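Local coordinates for protein smoothened (Xenopus laevis, PDB 5KZV) that is a membrane receptor of the Frizzled/Smoothened G protein-coupled family, probably linked to Patched, whose extracellular cysteine-rich domain, the part present here, binds a sterol, at residues D50-W55 and A74-K79. Numbering follows the deposited sequence.
Sequences DKLSLW and AVYMPK. With HCD ((3alpha,8alpha)-cholest-5-ene-3,20-diol), chain B.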
ATOM      1  N   ASP A  50      -8.579   9.067   3.037  1.00  7.20           N
ATOM      2  CA  ASP A  50      -8.641   9.445   4.438  1.00  5.72           C
ATOM      3  C   ASP A  50      -7.665   8.624   5.288  1.00 11.95           C
ATOM      4  O   ASP A  50      -7.075   9.154   6.221  1.00 11.94           O
ATOM      5  CB  ASP A  50     -10.075   9.309   4.955  1.00  8.10           C
ATOM      6  CG  ASP A  50     -11.028  10.265   4.259  1.00 15.50           C
ATOM      7  OD1 ASP A  50     -10.544  11.218   3.612  1.00 19.67           O
ATOM      8  OD2 ASP A  50     -12.258  10.080   4.366  1.00 17.27           O
ATOM      9  N   LYS A  51      -7.473   7.348   4.951  1.00  5.52           N
ATOM     10  CA  LYS A  51      -6.504   6.512   5.668  1.00  4.61           C
ATOM     11  C   LYS A  51      -5.073   6.955   5.333  1.00  7.48           C
ATOM     12  O   LYS A  51      -4.217   7.054   6.215  1.00  7.56           O
ATOM     13  CB  LYS A  51      -6.673   5.026   5.326  1.00  7.04           C
ATOM     14  CG  LYS A  51      -8.030   4.403   5.714  1.00  6.28           C
ATOM     15  CD  LYS A  51      -8.257   4.408   7.218  1.00  6.21           C
ATOM     16  CE  LYS A  51      -9.702   4.046   7.514  1.00 15.29           C
ATOM     17  NZ  LYS A  51     -10.036   4.240   8.938  1.00 15.90           N
ATOM     18  N   LEU A  52      -4.811   7.250   4.064  1.00  6.93           N
ATOM     19  CA  LEU A  52      -3.491   7.770   3.691  1.00  9.73           C
ATOM     20  C   LEU A  52      -3.200   9.086   4.400  1.00  7.91           C
ATOM     21  O   LEU A  52      -2.050   9.367   4.743  1.00  8.23           O
ATOM     22  CB  LEU A  52      -3.396   7.944   2.174  1.00  6.78           C
ATOM     23  CG  LEU A  52      -3.292   6.619   1.413  1.00  7.53           C
ATOM     24  CD1 LEU A  52      -3.330   6.857  -0.099  1.00  8.54           C
ATOM     25  CD2 LEU A  52      -2.042   5.814   1.835  1.00  9.98           C
ATOM     26  N   SER A  53      -4.242   9.891   4.625  1.00 10.10           N
ATOM     27  CA  SER A  53      -4.103  11.161   5.344  1.00 10.21           C
ATOM     28  C   SER A  53      -3.650  10.938   6.790  1.00  9.69           C
ATOM     29  O   SER A  53      -2.876  11.737   7.336  1.00 10.94           O
ATOM     30  CB  SER A  53      -5.419  11.942   5.326  1.00 12.39           C
ATOM     31  OG  SER A  53      -5.701  12.446   4.025  1.00 17.20           O
ATOM     32  N   LEU A  54      -4.146   9.869   7.414  1.00  7.88           N
ATOM     33  CA  LEU A  54      -3.679   9.474   8.744  1.00  6.14           C
ATOM     34  C   LEU A  54      -2.216   9.024   8.706  1.00 10.58           C
ATOM     35  O   LEU A  54      -1.408   9.423   9.557  1.00  9.67           O
ATOM     36  CB  LEU A  54      -4.541   8.354   9.313  1.00  7.08           C
ATOM     37  CG  LEU A  54      -5.860   8.797   9.930  1.00 10.80           C
ATOM     38  CD1 LEU A  54      -6.712   7.585  10.253  1.00  8.09           C
ATOM     39  CD2 LEU A  54      -5.606   9.601  11.196  1.00  9.90           C
ATOM     40  N   TRP A  55      -1.888   8.166   7.744  1.00  6.16           N
ATOM     41  CA  TRP A  55      -0.500   7.712   7.583  1.00  8.71           C
ATOM     42  C   TRP A  55       0.480   8.856   7.375  1.00  8.38           C
ATOM     43  O   TRP A  55       1.647   8.777   7.806  1.00  9.99           O
ATOM     44  CB  TRP A  55      -0.380   6.729   6.410  1.00 10.24           C
ATOM     45  CG  TRP A  55      -0.849   5.347   6.684  1.00  5.95           C
ATOM     46  CD1 TRP A  55      -1.955   4.727   6.153  1.00  8.05           C
ATOM     47  CD2 TRP A  55      -0.223   4.380   7.539  1.00  5.94           C
ATOM     48  NE1 TRP A  55      -2.049   3.450   6.622  1.00  7.48           N
ATOM     49  CE2 TRP A  55      -1.001   3.207   7.477  1.00  4.88           C
ATOM     50  CE3 TRP A  55       0.921   4.394   8.350  1.00  8.53           C
ATOM     51  CZ2 TRP A  55      -0.678   2.049   8.204  1.00  8.08           C
ATOM     52  CZ3 TRP A  55       1.245   3.254   9.069  1.00  9.81           C
ATOM     53  CH2 TRP A  55       0.441   2.095   8.999  1.00  9.25           C
ATOM     54  N   ALA A  74       1.713   0.926  -2.957  1.00  8.15           N
ATOM     55  CA  ALA A  74       1.485  -0.402  -3.527  1.00  8.37           C
ATOM     56  C   ALA A  74       0.266  -1.119  -2.941  1.00 10.32           C
ATOM     57  O   ALA A  74      -0.338  -1.970  -3.589  1.00 10.81           O
ATOM     58  CB  ALA A  74       2.725  -1.266  -3.331  1.00 12.81           C
ATOM     59  N   VAL A  75      -0.083  -0.795  -1.705  1.00  6.86           N
ATOM     60  CA  VAL A  75      -1.194  -1.456  -1.032  1.00  3.73           C
ATOM     61  C   VAL A  75      -2.498  -0.674  -1.202  1.00  8.68           C
ATOM     62  O   VAL A  75      -3.549  -1.249  -1.464  1.00 10.16           O
ATOM     63  CB  VAL A  75      -0.913  -1.633   0.477  1.00  9.56           C
ATOM     64  CG1 VAL A  75      -2.169  -2.037   1.220  1.00 11.80           C
ATOM     65  CG2 VAL A  75       0.201  -2.662   0.697  1.00 11.54           C
ATOM     66  N   TYR A  76      -2.427   0.643  -1.050  1.00  7.42           N
ATOM     67  CA  TYR A  76      -3.638   1.469  -1.040  1.00  4.97           C
ATOM     68  C   TYR A  76      -4.071   1.923  -2.433  1.00  6.27           C
ATOM     69  O   TYR A  76      -5.267   2.111  -2.678  1.00  7.86           O
ATOM     70  CB  TYR A  76      -3.444   2.705  -0.157  1.00  7.90           C
ATOM     71  CG  TYR A  76      -3.600   2.421   1.315  1.00  6.13           C
ATOM     72  CD1 TYR A  76      -2.520   1.974   2.075  1.00  7.00           C
ATOM     73  CD2 TYR A  76      -4.830   2.587   1.950  1.00  5.73           C
ATOM     74  CE1 TYR A  76      -2.651   1.710   3.423  1.00  7.07           C
ATOM     75  CE2 TYR A  76      -4.970   2.333   3.315  1.00  8.29           C
ATOM     76  CZ  TYR A  76      -3.876   1.885   4.043  1.00  8.79           C
ATOM     77  OH  TYR A  76      -3.980   1.619   5.400  1.00  8.59           O
ATOM     78  N   MET A  77      -3.104   2.157  -3.321  1.00  7.16           N
ATOM     79  CA  MET A  77      -3.415   2.634  -4.671  1.00  7.83           C
ATOM     80  C   MET A  77      -2.703   1.825  -5.757  1.00  8.94           C
ATOM     81  O   MET A  77      -1.996   2.392  -6.594  1.00  8.39           O
ATOM     82  CB  MET A  77      -3.051   4.127  -4.790  1.00  8.25           C
ATOM     83  CG  MET A  77      -3.889   5.024  -3.849  1.00 10.82           C
ATOM     84  SD  MET A  77      -3.511   6.793  -3.827  1.00 11.64           S
ATOM     85  CE  MET A  77      -4.421   7.348  -5.259  1.00 10.25           C
ATOM     86  N   PRO A  78      -2.897   0.494  -5.759  1.00  7.53           N
ATOM     87  CA  PRO A  78      -2.203  -0.364  -6.720  1.00 12.34           C
ATOM     88  C   PRO A  78      -2.698  -0.186  -8.157  1.00  9.69           C
ATOM     89  O   PRO A  78      -3.846   0.212  -8.395  1.00  9.79           O
ATOM     90  CB  PRO A  78      -2.547  -1.771  -6.225  1.00  8.26           C
ATOM     91  CG  PRO A  78      -3.919  -1.609  -5.651  1.00 10.93           C
ATOM     92  CD  PRO A  78      -3.844  -0.281  -4.942  1.00  7.48           C
ATOM     93  N   LYS A  79      -1.839  -0.524  -9.109  1.00  8.46           N
ATOM     94  CA  LYS A  79      -2.256  -0.633 -10.496  1.00  9.30           C
ATOM     95  C   LYS A  79      -3.161  -1.833 -10.695  1.00  9.38           C
ATOM     96  O   LYS A  79      -2.838  -2.955 -10.292  1.00 12.96           O
ATOM     97  CB  LYS A  79      -1.044  -0.741 -11.418  1.00  9.54           C
ATOM     98  CG  LYS A  79      -1.412  -0.859 -12.888  1.00 10.54           C
ATOM     99  CD  LYS A  79      -0.164  -0.778 -13.741  1.00 15.00           C
ATOM    100  CE  LYS A  79      -0.522  -0.744 -15.221  1.00 20.92           C
ATOM    101  NZ  LYS A  79       0.684  -0.792 -16.102  1.00 30.97           N
TER
HETATM  102  C1  HCD B 400      -3.568   4.442   9.692  1.00  5.75           C
HETATM  103  O1  HCD B 400      -5.886   1.501   9.185  1.00 10.05           O
HETATM  104  C2  HCD B 400      -4.868   3.705   9.377  1.00  8.64           C
HETATM  105  O2  HCD B 400       1.506   8.512  15.065  1.00 17.45           O
HETATM  106  C3  HCD B 400      -4.677   2.191   9.537  1.00 12.58           C
HETATM  107  C4  HCD B 400      -4.325   1.878  10.984  1.00  8.52           C
HETATM  108  C5  HCD B 400      -3.113   2.685  11.386  1.00  6.72           C
HETATM  109  C6  HCD B 400      -2.092   2.032  11.987  1.00 10.63           C
HETATM  110  C7  HCD B 400      -0.852   2.733  12.510  1.00  8.54           C
HETATM  111  C8  HCD B 400      -1.114   4.213  12.679  1.00  7.94           C
HETATM  112  C9  HCD B 400      -1.709   4.726  11.366  1.00  6.94           C
HETATM  113  C10 HCD B 400      -3.111   4.172  11.128  1.00  7.20           C
HETATM  114  C11 HCD B 400      -1.721   6.256  11.293  1.00 10.64           C
HETATM  115  C12 HCD B 400      -0.351   6.881  11.583  1.00  9.78           C
HETATM  116  C13 HCD B 400       0.150   6.446  12.955  1.00  9.67           C
HETATM  117  C14 HCD B 400       0.202   4.925  12.956  1.00  6.59           C
HETATM  118  C15 HCD B 400       0.940   4.536  14.234  1.00  9.23           C
HETATM  119  C16 HCD B 400       1.934   5.686  14.410  1.00 11.82           C
HETATM  120  C17 HCD B 400       1.609   6.747  13.339  1.00 10.41           C
HETATM  121  C18 HCD B 400      -0.799   6.945  14.045  1.00 13.43           C
HETATM  122  C19 HCD B 400      -4.097   4.801  12.111  1.00  7.54           C
HETATM  123  C20 HCD B 400       2.031   8.172  13.766  1.00 16.41           C
HETATM  124  C21 HCD B 400       1.641   9.264  12.768  1.00 17.19           C
HETATM  125  C22 HCD B 400       3.551   8.192  13.881  1.00 21.05           C
HETATM  126  C23 HCD B 400       4.079   9.571  14.274  1.00 22.07           C
HETATM  127  C24 HCD B 400       5.539   9.485  14.690  1.00 24.19           C
HETATM  128  C25 HCD B 400       6.043  10.867  15.091  1.00 29.12           C
HETATM  129  C26 HCD B 400       6.163  11.770  13.870  1.00 26.77           C
HETATM  130  C27 HCD B 400       7.371  10.753  15.820  1.00 39.07           C
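The indole N-H of Trp55 meets the phenol oxygen of Tyr76 in the one hydrogen bond that joins the segments 50-55 and 74-79. NE1 lies 2.9 Å from OH, the N-H...O angle is 164°, and the oxygen sits at the indole edge, close to the ring plane. Tryptophan suits this place because its single donor lies on the rim, which leaves a face of the ring to pack on the sterol; tyrosine suits its own because its hydroxyl, at the far end of a long flat ring, reaches across from helix 62-76. The same OH hydrogen-bonds to OD2 of Asp41, so this buried oxygen has two polar partners.

The two aromatic planes are inclined at 71°, an oblique pairing with the centroid of the indole five-membered ring 5.3 Å from that of the phenol.

Apolar contacts fill in beside the bond. Leu52 lays CD2 over a face of the Tyr76 ring, 4.1 Å from its centroid, a CH-pi contact. Its other methyl, CD1, touches SD of Met77 at 3.7 Å, so the forked leucine serves two neighbours at once. Toward Tyr76, Lys51 offers CB, 3.8 Å from CE2. With chi2 at -64° the lysine chain bends, and its CD lies beside C2 of the sterol.

On the sterol side, one indole face of Trp55 packs against the ring system of the bound cholestene diol; C1 of the ligand is 3.6 Å from NE1. OD2 of Asp41 also hydrogen-bonds to the ligand, as does Glu106. Tyr76 is thus a second-shell residue in this sterol site: its hydroxyl probably helps to set the rotation of the indole and the place of the Asp41 carboxylate, linking the indole wall to a carboxylate that hydrogen-bonds to the sterol.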